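Long-range contacts in packaging enzyme P4 (Pseudomonas phage phi13, PDB 4BLP), which probably hydrolyses nucleoside triphosphates as a hexameric RecA-like motor that packages RNA into the capsid of a double-stranded RNA phage: residues D[67-78]-D[108-119]; D[201-212]-D[245-256]. One frame throughout, in Å; residues are numbered along the deposited sequence.

Contact 1: residues D[67-78]-D[108-119]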
loop_
_atom_site.group_PDB
_atom_site.type_symbol
_atom_site.label_atom_id
_atom_site.label_comp_id
_atom_site.label_asym_id
_atom_site.label_seq_id
_atom_site.Cartn_x
_atom_site.Cartn_y
_atom_site.Cartn_z
ATOM N N LEU D 67 8.076 23.595 14.902
ATOM C CA LEU D 67 7.739 22.271 14.380
ATOM C C LEU D 67 7.507 22.373 12.872
ATOM O O LEU D 67 6.802 23.280 12.412
ATOM C CB LEU D 67 6.444 21.772 15.060
ATOM C CG LEU D 67 5.886 20.420 14.580
ATOM C CD1 LEU D 67 6.827 19.249 15.029
ATOM C CD2 LEU D 67 4.459 20.208 15.148
ATOM N N PHE D 68 8.088 21.456 12.100
ATOM C CA PHE D 68 7.865 21.391 10.656
ATOM C C PHE D 68 7.981 19.934 10.229
ATOM O O PHE D 68 8.113 19.040 11.078
ATOM C CB PHE D 68 8.844 22.312 9.895
ATOM C CG PHE D 68 10.327 21.986 10.008
ATOM C CD1 PHE D 68 11.041 22.288 11.170
ATOM C CD2 PHE D 68 11.024 21.460 8.923
ATOM C CE1 PHE D 68 12.431 22.048 11.248
ATOM C CE2 PHE D 68 12.403 21.238 8.997
ATOM C CZ PHE D 68 13.090 21.496 10.170
ATOM N N ALA D 69 7.902 19.677 8.919
ATOM C CA ALA D 69 7.980 18.296 8.476
ATOM C C ALA D 69 8.637 18.198 7.137
ATOM O O ALA D 69 8.495 19.110 6.316
ATOM C CB ALA D 69 6.551 17.704 8.390
ATOM N N VAL D 70 9.300 17.064 6.885
ATOM C CA VAL D 70 9.790 16.745 5.525
ATOM C C VAL D 70 9.188 15.358 5.231
ATOM O O VAL D 70 9.484 14.390 5.947
ATOM C CB VAL D 70 11.328 16.843 5.360
ATOM C CG1 VAL D 70 11.828 18.294 5.495
ATOM C CG2 VAL D 70 12.079 15.918 6.266
ATOM N N GLY D 71 8.273 15.280 4.258
ATOM C CA GLY D 71 7.519 14.040 4.049
ATOM C C GLY D 71 6.748 13.736 5.333
ATOM O O GLY D 71 6.167 14.648 5.955
ATOM N N SER D 72 6.829 12.502 5.796
ATOM C CA SER D 72 6.126 12.102 7.025
ATOM C C SER D 72 7.041 12.289 8.260
ATOM O O SER D 72 6.656 11.897 9.366
ATOM C CB SER D 72 5.692 10.640 6.908
ATOM O OG SER D 72 6.844 9.816 6.800
ATOM N N ILE D 73 8.227 12.884 8.067
ATOM C CA ILE D 73 9.187 13.036 9.174
ATOM C C ILE D 73 8.941 14.357 9.889
ATOM O O ILE D 73 9.179 15.405 9.290
ATOM C CB ILE D 73 10.662 12.994 8.642
ATOM C CG1 ILE D 73 10.969 11.695 7.863
ATOM C CG2 ILE D 73 11.675 13.216 9.812
ATOM C CD1 ILE D 73 12.120 11.883 6.830
ATOM N N PRO D 74 8.534 14.328 11.169
ATOM C CA PRO D 74 8.400 15.589 11.906
ATOM C C PRO D 74 9.776 16.045 12.372
ATOM O O PRO D 74 10.623 15.215 12.756
ATOM C CB PRO D 74 7.539 15.205 13.119
ATOM C CG PRO D 74 7.888 13.746 13.387
ATOM C CD PRO D 74 8.269 13.142 12.030
ATOM N N LEU D 75 9.992 17.355 12.383
ATOM C CA LEU D 75 11.279 17.911 12.828
ATOM C C LEU D 75 11.021 19.142 13.653
ATOM O O LEU D 75 10.016 19.836 13.467
ATOM C CB LEU D 75 12.114 18.334 11.607
ATOM C CG LEU D 75 12.630 17.193 10.703
ATOM C CD1 LEU D 75 13.208 17.769 9.422
ATOM C CD2 LEU D 75 13.682 16.340 11.439
ATOM N N VAL D 76 11.960 19.413 14.554
ATOM C CA VAL D 76 11.907 20.643 15.333
ATOM C C VAL D 76 13.257 21.306 15.236
ATOM O O VAL D 76 14.286 20.629 15.338
ATOM C CB VAL D 76 11.533 20.369 16.814
ATOM C CG1 VAL D 76 11.670 21.653 17.658
ATOM C CG2 VAL D 76 10.111 19.825 16.929
ATOM N N VAL D 77 13.269 22.608 15.029
ATOM C CA VAL D 77 14.500 23.382 15.167
ATOM C C VAL D 77 14.324 24.206 16.477
ATOM O O VAL D 77 13.243 24.788 16.702
ATOM C CB VAL D 77 14.877 24.254 13.945
ATOM C CG1 VAL D 77 13.755 25.211 13.585
ATOM C CG2 VAL D 77 16.186 25.035 14.214
ATOM N N ASP D 78 15.332 24.197 17.351
ATOM C CA ASP D 78 15.263 25.028 18.562
ATOM C C ASP D 78 16.157 26.249 18.335
ATOM O O ASP D 78 17.379 26.120 18.198
ATOM C CB ASP D 78 15.647 24.251 19.830
ATOM C CG ASP D 78 15.341 25.107 21.080
ATOM O OD1 ASP D 78 16.077 26.065 21.330
ATOM O OD2 ASP D 78 14.259 24.918 21.693
ATOM N N ALA D 108 20.297 18.827 20.076
ATOM C CA ALA D 108 19.267 19.760 20.547
ATOM C C ALA D 108 18.838 20.793 19.494
ATOM O O ALA D 108 17.780 21.436 19.643
ATOM C CB ALA D 108 19.787 20.498 21.776
ATOM N N VAL D 109 19.684 21.022 18.475
ATOM C CA VAL D 109 19.444 22.082 17.491
ATOM C C VAL D 109 18.335 21.668 16.509
ATOM O O VAL D 109 17.474 22.472 16.216
ATOM C CB VAL D 109 20.747 22.467 16.732
ATOM C CG1 VAL D 109 20.462 23.544 15.653
ATOM C CG2 VAL D 109 21.825 22.955 17.707
ATOM N N VAL D 110 18.434 20.443 15.939
ATOM C CA VAL D 110 17.399 19.910 15.024
ATOM C C VAL D 110 17.175 18.498 15.479
ATOM O O VAL D 110 18.159 17.742 15.635
ATOM C CB VAL D 110 17.787 19.953 13.521
ATOM C CG1 VAL D 110 16.704 19.275 12.651
ATOM C CG2 VAL D 110 18.052 21.386 13.047
ATOM N N PHE D 111 15.927 18.128 15.711
ATOM C CA PHE D 111 15.663 16.767 16.167
ATOM C C PHE D 111 14.295 16.317 15.742
ATOM O O PHE D 111 13.415 17.152 15.447
ATOM C CB PHE D 111 15.788 16.669 17.720
ATOM C CG PHE D 111 14.839 17.581 18.496
ATOM C CD1 PHE D 111 15.196 18.903 18.790
ATOM C CD2 PHE D 111 13.583 17.131 18.888
ATOM C CE1 PHE D 111 14.315 19.754 19.477
ATOM C CE2 PHE D 111 12.686 17.980 19.551
ATOM C CZ PHE D 111 13.062 19.292 19.851
ATOM N N VAL D 112 14.107 14.998 15.730
ATOM C CA VAL D 112 12.765 14.438 15.541
ATOM C C VAL D 112 12.059 14.442 16.915
ATOM O O VAL D 112 12.531 13.757 17.850
ATOM C CB VAL D 112 12.816 13.003 14.957
ATOM C CG1 VAL D 112 11.384 12.420 14.838
ATOM C CG2 VAL D 112 13.507 13.023 13.592
ATOM N N PRO D 113 10.931 15.177 17.068
ATOM C CA PRO D 113 10.205 15.161 18.364
ATOM C C PRO D 113 9.587 13.780 18.518
ATOM O O PRO D 113 9.048 13.217 17.541
ATOM C CB PRO D 113 9.161 16.274 18.227
ATOM C CG PRO D 113 8.868 16.316 16.705
ATOM C CD PRO D 113 10.245 16.022 16.065
ATOM N N GLN D 114 9.688 13.219 19.742
ATOM C CA GLN D 114 9.300 11.815 19.913
ATOM C C GLN D 114 7.896 11.576 20.469
ATOM O O GLN D 114 7.498 10.414 20.668
ATOM C CB GLN D 114 10.358 11.090 20.753
ATOM C CG GLN D 114 11.730 10.964 19.987
ATOM C CD GLN D 114 11.625 10.296 18.616
ATOM O OE1 GLN D 114 10.791 9.417 18.372
ATOM N NE2 GLN D 114 12.482 10.659 17.697
ATOM N N GLN D 115 7.092 12.652 20.568
ATOM C CA GLN D 115 5.675 12.488 20.895
ATOM C C GLN D 115 5.029 11.583 19.835
ATOM O O GLN D 115 5.212 11.810 18.619
ATOM C CB GLN D 115 5.002 13.883 20.850
ATOM C CG GLN D 115 3.457 13.863 20.735
ATOM C CD GLN D 115 2.658 13.434 21.948
ATOM O OE1 GLN D 115 1.442 13.304 21.838
ATOM N NE2 GLN D 115 3.280 13.205 23.126
ATOM N N ASN D 116 4.248 10.615 20.269
ATOM C CA ASN D 116 3.526 9.767 19.299
ATOM C C ASN D 116 2.570 10.623 18.440
ATOM O O ASN D 116 1.896 11.511 18.979
ATOM C CB ASN D 116 2.703 8.708 20.060
ATOM C CG ASN D 116 1.959 7.764 19.161
ATOM O OD1 ASN D 116 2.549 7.105 18.304
ATOM N ND2 ASN D 116 0.644 7.749 19.287
ATOM N N ASN D 117 2.525 10.374 17.085
ATOM C CA ASN D 117 1.577 11.112 16.211
ATOM C C ASN D 117 1.666 12.615 16.442
ATOM O O ASN D 117 0.642 13.315 16.542
ATOM C CB ASN D 117 0.149 10.648 16.524
ATOM C CG ASN D 117 -0.118 9.238 16.103
ATOM O OD1 ASN D 117 0.588 8.690 15.257
ATOM N ND2 ASN D 117 -1.177 8.654 16.651
ATOM N N VAL D 118 2.894 13.138 16.514
ATOM C CA VAL D 118 3.130 14.549 16.837
ATOM C C VAL D 118 2.528 15.535 15.803
ATOM O O VAL D 118 2.215 16.660 16.174
ATOM C CB VAL D 118 4.647 14.794 17.044
ATOM C CG1 VAL D 118 5.414 14.711 15.718
ATOM C CG2 VAL D 118 4.896 16.126 17.753
ATOM N N LEU D 119 2.363 15.127 14.547
ATOM C CA LEU D 119 1.809 16.072 13.561
ATOM C C LEU D 119 0.262 16.095 13.497
ATOM O O LEU D 119 -0.311 16.797 12.641
ATOM C CB LEU D 119 2.337 15.689 12.148
ATOM C CG LEU D 119 3.865 15.847 11.978
ATOM C CD1 LEU D 119 4.307 15.306 10.602
ATOM C CD2 LEU D 119 4.282 17.320 12.111
#
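Val76 and Phe111 form an antiparallel hydrogen-bonded pair, Val77 and Val110 the non-hydrogen-bonded pair next to it, and through them the short strand 110-111 runs along the edge of hairpin 65-78. Val76 N gives its hydrogen to Phe111 O at 2.8 Å, Phe111 N returns the bond to Val76 O, and Asp78 N reaches Val109 O at 3.0 Å, two residues further along.

Val76 and Phe111 share a face of this sheet. Phe111 CG stands between its own backbone N and carbonyl carbon (chi1 59°), which folds the ring back beside Val76, whose CB sits over one ring face, 3.9 Å from the centroid, in a CH-pi contact. Val76 CG1 reaches the rim at CZ, while CG2 turns to Pro113 CG, 3.7 Å away. Valine suits this place because it forks at CB, right beside the backbone, so that one methyl meets the ring and the other Pro113.

Beyond the strand the partner chain curls round Pro74. The proline ring meets Val112 CG1 with its CG and presses CB against Val118 CG1 at 3.4 Å, tighter than usual for two carbons. Leu119 finishes the wrap: its CG lies by Pro74 CB, CD1 packs on Ala69 CB at 4.0 Å, and CD2 meets Leu67 CD2. Pro74 and Pro113 lack an N-H, and beside them the ladder of bonds gives way to apolar contact.

Asp78 contributes mainly its backbone here; its carboxylate turns to Ser64 OG and caps Ala81 N at the start of helix 79-91. Pro74 O is buried without a conventional hydrogen-bond partner, having Val112 CA as a C-H donor at 3.6 Å. The chemistry thus implies a junction set in register by three backbone bonds and otherwise held by close-fitting apolar groups, aliphatic chains and the Phe111 ring.

Contact 2: residues D[201-212]-D[245-256]. With GOL (glycerol), chain J.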
loop_
_atom_site.group_PDB
_atom_site.type_symbol
_atom_site.label_atom_id
_atom_site.label_comp_id
_atom_site.label_asym_id
_atom_site.label_seq_id
_atom_site.Cartn_x
_atom_site.Cartn_y
_atom_site.Cartn_z
ATOM N N LEU D 201 22.758 24.663 9.638
ATOM C CA LEU D 201 22.228 25.885 10.281
ATOM C C LEU D 201 23.267 26.515 11.205
ATOM O O LEU D 201 23.368 27.741 11.261
ATOM C CB LEU D 201 20.946 25.573 11.068
ATOM C CG LEU D 201 19.767 25.141 10.150
ATOM C CD1 LEU D 201 18.544 24.757 11.004
ATOM C CD2 LEU D 201 19.403 26.324 9.171
ATOM N N LEU D 202 24.031 25.691 11.943
ATOM C CA LEU D 202 25.077 26.240 12.829
ATOM C C LEU D 202 26.159 26.973 12.035
ATOM O O LEU D 202 26.522 28.114 12.378
ATOM C CB LEU D 202 25.693 25.115 13.682
ATOM C CG LEU D 202 24.814 24.667 14.858
ATOM C CD1 LEU D 202 25.254 23.227 15.341
ATOM C CD2 LEU D 202 24.927 25.661 15.998
ATOM N N LEU D 203 26.664 26.351 10.981
ATOM C CA LEU D 203 27.690 26.957 10.135
ATOM C C LEU D 203 27.179 28.232 9.458
ATOM O O LEU D 203 27.862 29.232 9.477
ATOM C CB LEU D 203 28.135 25.957 9.070
ATOM C CG LEU D 203 29.041 24.839 9.603
ATOM C CD1 LEU D 203 29.075 23.719 8.617
ATOM C CD2 LEU D 203 30.492 25.372 9.935
ATOM N N ALA D 204 25.964 28.208 8.898
ATOM C CA ALA D 204 25.420 29.400 8.228
ATOM C C ALA D 204 25.185 30.534 9.238
ATOM O O ALA D 204 25.487 31.707 8.950
ATOM C CB ALA D 204 24.125 29.032 7.503
ATOM N N THR D 205 24.693 30.194 10.444
ATOM C CA THR D 205 24.455 31.199 11.498
ATOM C C THR D 205 25.800 31.816 11.917
ATOM O O THR D 205 25.854 33.030 12.241
ATOM C CB THR D 205 23.690 30.561 12.679
ATOM O OG1 THR D 205 22.408 30.120 12.184
ATOM C CG2 THR D 205 23.437 31.542 13.847
ATOM N N ALA D 206 26.879 30.979 11.893
ATOM C CA ALA D 206 28.263 31.404 12.217
ATOM C C ALA D 206 28.958 32.089 11.041
ATOM O O ALA D 206 30.186 32.282 11.071
ATOM C CB ALA D 206 29.074 30.205 12.682
ATOM N N ASP D 207 28.181 32.463 10.015
ATOM C CA ASP D 207 28.591 33.246 8.838
ATOM C C ASP D 207 29.530 32.501 7.871
ATOM O O ASP D 207 30.319 33.139 7.164
ATOM C CB ASP D 207 29.244 34.602 9.247
ATOM C CG ASP D 207 29.162 35.673 8.163
ATOM O OD1 ASP D 207 28.229 35.605 7.317
ATOM O OD2 ASP D 207 30.058 36.542 8.123
ATOM N N TYR D 208 29.427 31.159 7.819
ATOM C CA TYR D 208 30.137 30.372 6.820
ATOM C C TYR D 208 29.289 30.277 5.565
ATOM O O TYR D 208 28.070 30.092 5.659
ATOM C CB TYR D 208 30.387 28.931 7.320
ATOM C CG TYR D 208 31.453 28.801 8.368
ATOM C CD1 TYR D 208 31.182 29.079 9.704
ATOM C CD2 TYR D 208 32.720 28.354 8.037
ATOM C CE1 TYR D 208 32.177 28.989 10.679
ATOM C CE2 TYR D 208 33.716 28.229 9.006
ATOM C CZ TYR D 208 33.448 28.583 10.320
ATOM O OH TYR D 208 34.417 28.431 11.286
ATOM N N ARG D 209 29.936 30.314 4.394
ATOM C CA ARG D 209 29.249 29.965 3.154
ATOM C C ARG D 209 29.301 28.459 3.136
ATOM O O ARG D 209 30.380 27.896 2.927
ATOM C CB ARG D 209 29.923 30.571 1.892
ATOM C CG ARG D 209 29.305 30.018 0.575
ATOM C CD ARG D 209 27.795 30.314 0.410
ATOM N NE ARG D 209 27.544 31.760 0.417
ATOM C CZ ARG D 209 26.751 32.390 1.272
ATOM N NH1 ARG D 209 26.005 31.699 2.131
ATOM N NH2 ARG D 209 26.661 33.713 1.250
ATOM N N VAL D 210 28.159 27.818 3.384
ATOM C CA VAL D 210 28.115 26.360 3.513
ATOM C C VAL D 210 27.371 25.754 2.341
ATOM O O VAL D 210 26.292 26.220 1.948
ATOM C CB VAL D 210 27.514 25.925 4.905
ATOM C CG1 VAL D 210 26.229 26.659 5.244
ATOM C CG2 VAL D 210 27.296 24.409 4.995
ATOM N N VAL D 211 27.948 24.689 1.798
ATOM C CA VAL D 211 27.354 23.929 0.686
ATOM C C VAL D 211 27.113 22.527 1.193
ATOM O O VAL D 211 27.959 21.995 1.908
ATOM C CB VAL D 211 28.331 23.950 -0.526
ATOM C CG1 VAL D 211 28.021 22.820 -1.517
ATOM C CG2 VAL D 211 28.350 25.344 -1.186
ATOM N N ILE D 212 25.995 21.922 0.810
ATOM C CA ILE D 212 25.679 20.545 1.199
ATOM C C ILE D 212 25.786 19.642 -0.013
ATOM O O ILE D 212 25.047 19.805 -0.984
ATOM C CB ILE D 212 24.290 20.419 1.864
ATOM C CG1 ILE D 212 24.249 21.343 3.126
ATOM C CG2 ILE D 212 24.014 18.962 2.260
ATOM C CD1 ILE D 212 22.978 22.125 3.219
ATOM N N ILE D 245 12.395 27.480 6.725
ATOM C CA ILE D 245 13.077 27.420 8.045
ATOM C C ILE D 245 14.350 28.275 7.924
ATOM O O ILE D 245 14.645 29.092 8.801
ATOM C CB ILE D 245 13.421 25.942 8.445
ATOM C CG1 ILE D 245 12.142 25.204 8.875
ATOM C CG2 ILE D 245 14.572 25.879 9.501
ATOM C CD1 ILE D 245 11.498 25.746 10.237
ATOM N N CYS D 246 15.097 28.113 6.821
ATOM C CA CYS D 246 16.307 28.950 6.616
ATOM C C CYS D 246 15.935 30.454 6.586
ATOM O O CYS D 246 16.631 31.280 7.196
ATOM C CB CYS D 246 17.015 28.567 5.323
ATOM S SG CYS D 246 17.757 26.925 5.339
ATOM N N ALA D 247 14.848 30.801 5.873
ATOM C CA ALA D 247 14.410 32.196 5.776
ATOM C C ALA D 247 14.068 32.728 7.174
ATOM O O ALA D 247 14.456 33.845 7.510
ATOM C CB ALA D 247 13.209 32.321 4.835
ATOM N N GLU D 248 13.323 31.939 7.983
ATOM C CA GLU D 248 12.951 32.360 9.348
ATOM C C GLU D 248 14.212 32.638 10.205
ATOM O O GLU D 248 14.222 33.555 11.033
ATOM C CB GLU D 248 12.081 31.258 9.993
ATOM C CG GLU D 248 11.755 31.509 11.464
ATOM C CD GLU D 248 10.947 32.758 11.758
ATOM O OE1 GLU D 248 10.287 33.293 10.839
ATOM O OE2 GLU D 248 10.953 33.190 12.927
ATOM N N LEU D 249 15.267 31.833 9.994
ATOM C CA LEU D 249 16.513 31.932 10.779
ATOM C C LEU D 249 17.522 32.924 10.152
ATOM O O LEU D 249 18.608 33.115 10.709
ATOM C CB LEU D 249 17.125 30.519 10.912
ATOM C CG LEU D 249 16.190 29.477 11.604
ATOM C CD1 LEU D 249 16.777 28.090 11.533
ATOM C CD2 LEU D 249 15.904 29.889 13.076
ATOM N N GLY D 250 17.137 33.544 9.036
ATOM C CA GLY D 250 17.953 34.544 8.339
ATOM C C GLY D 250 19.261 33.996 7.775
ATOM O O GLY D 250 20.254 34.716 7.685
ATOM N N VAL D 251 19.258 32.745 7.330
ATOM C CA VAL D 251 20.458 32.125 6.772
ATOM C C VAL D 251 20.212 31.684 5.346
ATOM O O VAL D 251 19.059 31.557 4.913
ATOM C CB VAL D 251 20.960 30.922 7.635
ATOM C CG1 VAL D 251 21.343 31.383 9.048
ATOM C CG2 VAL D 251 19.935 29.759 7.672
ATOM N N LEU D 252 21.312 31.397 4.636
ATOM C CA LEU D 252 21.234 30.832 3.294
ATOM C C LEU D 252 22.009 29.525 3.275
ATOM O O LEU D 252 23.192 29.508 3.663
ATOM C CB LEU D 252 21.789 31.804 2.228
ATOM C CG LEU D 252 21.885 31.212 0.813
ATOM C CD1 LEU D 252 20.485 30.982 0.224
ATOM C CD2 LEU D 252 22.622 32.196 -0.122
ATOM N N LEU D 253 21.357 28.440 2.862
ATOM C CA LEU D 253 22.008 27.149 2.666
ATOM C C LEU D 253 22.052 26.882 1.177
ATOM O O LEU D 253 21.126 27.272 0.461
ATOM C CB LEU D 253 21.272 25.968 3.370
ATOM C CG LEU D 253 21.210 26.042 4.894
ATOM C CD1 LEU D 253 20.563 24.780 5.481
ATOM C CD2 LEU D 253 22.573 26.300 5.494
ATOM N N VAL D 254 23.118 26.224 0.716
ATOM C CA VAL D 254 23.284 25.858 -0.693
ATOM C C VAL D 254 23.332 24.340 -0.727
ATOM O O VAL D 254 24.051 23.757 0.088
ATOM C CB VAL D 254 24.531 26.491 -1.338
ATOM C CG1 VAL D 254 24.648 26.056 -2.811
ATOM C CG2 VAL D 254 24.468 28.027 -1.223
ATOM N N ALA D 255 22.550 23.687 -1.590
ATOM C CA ALA D 255 22.608 22.219 -1.611
ATOM C C ALA D 255 22.573 21.674 -3.021
ATOM O O ALA D 255 21.788 22.170 -3.822
ATOM C CB ALA D 255 21.434 21.656 -0.828
ATOM N N ALA D 256 23.381 20.629 -3.301
ATOM C CA ALA D 256 23.331 19.917 -4.587
ATOM C C ALA D 256 22.170 18.927 -4.559
ATOM O O ALA D 256 21.953 18.243 -3.546
ATOM C CB ALA D 256 24.648 19.174 -4.846
HETATM C C1 GOL J . 27.288 33.266 4.977
HETATM O O1 GOL J . 27.826 34.531 4.622
HETATM C C2 GOL J . 25.785 33.379 5.066
HETATM O O2 GOL J . 25.272 33.733 3.776
HETATM C C3 GOL J . 25.124 32.105 5.542
HETATM O O3 GOL J . 23.756 32.351 5.880
HETATM O O HOH W 1 20.282 31.909 12.543
HETATM O O HOH W 2 25.629 28.921 2.627
#
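Leu201 lies across Leu249 and Val251 at about a right angle, its CD1 3.8 Å from Leu249 CD1 and its CD2 equally near Val251 CG2. One turn on, Ala204 CB touches both Val251 CB and Leu253 CD2; so small a residue lets the helix come close to strand 252-256. Val210 CG1 reaches the same Leu253 methyl, lying alongside.

Strand 210-212 runs parallel to strand 252-256: Ile212 N bonds to Val254 O at 2.8 Å, and Ala256 N to Ile212 O almost straight, at 169°.

Further out, Arg209 bends at chi2 and chi3, which brings one face of its guanidinium against Leu252 CD2, toward the rim. Both NH1 and NH2 grip glycerol O2 at the group's edge, and NH2 also bonds to Asn138 O. Water 2 joins NH1 and Val210 N to Leu252 O, and water 1 links Thr205 OG1 to Leu249 O. The glycerol, probably from the crystallisation liquor, also takes Leu252 N on O3.

Asp207, at positive phi, completes the Schellman motif ending helix 193-205. Strand 210-213, helix 233-248 and strand 252-257 form a beta-alpha-beta crossover between adjacent parallel strands, consistent with the alpha/beta core of RecA-like P-loop NTPases.

From the N terminus, hairpin 65-78 leads into a mostly helical excursion, and contact 1 closes that loop when 108-119 returns to the hairpin's edge. The chain then enters the large mixed sheet, and contact 2 closes a second, later loop by bringing 245-256 back to 201-212. The two loops follow in series, neither nesting nor crossing. They nonetheless touch in space, with centres about 19 Å apart: Phe68 CD1 packs on Ile245 CD1 at 3.6 Å, and Leu201 CD1 meets Val77 CG2 and Val110 CG2. The small antiparallel sheet is thereby seated on helices 193-205 and 233-248, which join it to the parallel core.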